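Local coordinates for protein Pre-mRNA-processing-splicing factor 8 (Cryptococcus gattii serotype B, PDB 6MWY) that carries an intein that probably excises itself by protein splicing, joining the flanking parts of the host splicing factor Prp8, at residues A[63-66]-A[67-70]. Sequence-based numbering, arbitrary orientation.
Sequences DVQE and GDQL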
loop_
_atom_site.group_PDB
_atom_site.type_symbol
_atom_site.label_atom_id
_atom_site.label_comp_id
_atom_site.label_asym_id
_atom_site.label_seq_id
_atom_site.Cartn_x
_atom_site.Cartn_y
_atom_site.Cartn_z
ATOM N N ASP A 63 -5.703 -13.421 -4.610
ATOM C CA ASP A 63 -5.673 -14.222 -5.827
ATOM C C ASP A 63 -4.403 -14.026 -6.646
ATOM O O ASP A 63 -4.211 -14.744 -7.636
ATOM C CB ASP A 63 -6.894 -13.908 -6.702
ATOM C CG ASP A 63 -8.196 -14.383 -6.081
ATOM O OD1 ASP A 63 -8.184 -15.412 -5.371
ATOM O OD2 ASP A 63 -9.237 -13.729 -6.308
ATOM N N VAL A 64 -3.538 -13.082 -6.269
ATOM C CA VAL A 64 -2.281 -12.889 -6.983
ATOM C C VAL A 64 -1.411 -14.127 -6.816
ATOM O O VAL A 64 -1.122 -14.556 -5.691
ATOM C CB VAL A 64 -1.553 -11.632 -6.482
ATOM C CG1 VAL A 64 -0.178 -11.538 -7.129
ATOM C CG2 VAL A 64 -2.379 -10.378 -6.759
ATOM N N GLN A 65 -0.986 -14.708 -7.933
ATOM C CA GLN A 65 -0.132 -15.886 -7.923
ATOM C C GLN A 65 1.247 -15.550 -8.473
ATOM O O GLN A 65 1.513 -14.435 -8.933
ATOM C CB GLN A 65 -0.759 -17.033 -8.729
ATOM C CG GLN A 65 -1.973 -17.663 -8.063
ATOM C CD GLN A 65 -2.657 -18.697 -8.938
ATOM O OE1 GLN A 65 -2.204 -19.840 -9.042
ATOM N NE2 GLN A 65 -3.753 -18.301 -9.576
ATOM N N GLU A 66 2.124 -16.548 -8.407
ATOM C CA GLU A 66 3.497 -16.396 -8.864
ATOM C C GLU A 66 3.541 -16.015 -10.339
ATOM O O GLU A 66 2.933 -16.678 -11.183
ATOM C CB GLU A 66 4.260 -17.702 -8.636
ATOM C CG GLU A 66 5.683 -17.717 -9.160
ATOM C CD GLU A 66 6.623 -16.892 -8.310
ATOM O OE1 GLU A 66 7.657 -16.431 -8.840
ATOM O OE2 GLU A 66 6.324 -16.705 -7.112
ATOM N N GLY A 67 4.258 -14.935 -10.645
ATOM C CA GLY A 67 4.428 -14.504 -12.016
ATOM C C GLY A 67 3.318 -13.640 -12.571
ATOM O O GLY A 67 3.391 -13.254 -13.745
ATOM N N ASP A 68 2.296 -13.326 -11.776
ATOM C CA ASP A 68 1.202 -12.492 -12.256
ATOM C C ASP A 68 1.704 -11.098 -12.614
ATOM O O ASP A 68 2.688 -10.601 -12.057
ATOM C CB ASP A 68 0.094 -12.399 -11.204
ATOM C CG ASP A 68 -0.862 -13.577 -11.258
ATOM O OD1 ASP A 68 -0.997 -14.186 -12.340
ATOM O OD2 ASP A 68 -1.485 -13.892 -10.221
ATOM N N GLN A 69 1.009 -10.462 -13.554
ATOM C CA GLN A 69 1.410 -9.169 -14.095
ATOM C C GLN A 69 0.554 -8.075 -13.468
ATOM O O GLN A 69 -0.637 -7.955 -13.769
ATOM C CB GLN A 69 1.292 -9.164 -15.617
ATOM C CG GLN A 69 2.189 -10.182 -16.301
ATOM C CD GLN A 69 3.652 -9.978 -15.963
ATOM O OE1 GLN A 69 4.251 -8.971 -16.337
ATOM N NE2 GLN A 69 4.233 -10.931 -15.241
ATOM N N LEU A 70 1.170 -7.278 -12.602
ATOM C CA LEU A 70 0.533 -6.124 -11.990
ATOM C C LEU A 70 0.965 -4.848 -12.705
ATOM O O LEU A 70 1.826 -4.856 -13.588
ATOM C CB LEU A 70 0.877 -6.045 -10.500
ATOM C CG LEU A 70 0.509 -7.262 -9.652
ATOM C CD1 LEU A 70 0.778 -6.981 -8.180
ATOM C CD2 LEU A 70 -0.941 -7.669 -9.873
#
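Val64 meets Leu70 through branched ends alone, its CG2 lying 4.4 Å from Leu70 CD2. With CG1 anti to the backbone N (chi1 174°), that methyl lies 4.1 Å from Asp68 OD2, while CG2 is left to face Leu70. Both apolar residues are buried, with Ile59 and Phe195 packing against each of them. At Gln65 the backbone is held twice by Asp68. Gln65 N donates almost straight to Asp68 OD2 (2.5 Å, shorter than usual and not to be leaned on at this resolution), the carboxylate being brought there by CG standing beside the Asp68 backbone N (chi1 -84°). Gln65 O in turn accepts from Asp68 N at 3.2 Å, the donor sitting above the carbonyl plane. Glu66 starts away from 67-70 and bends over strand 77-88, where OE2 accepts from Lys82 N. Gly67 follows with a positive phi of 84°, and its carbonyl O receives Gln69 NE2 at 2.9 Å; that amide also reaches Thr79 OG1. Residues 65 to 68 thus form a type II beta turn with glycine at its third position, closed by backbone and carboxylate together, that leads into strand 69-71, which pairs with strand 77-88 in what is probably the Hint fold of this intein.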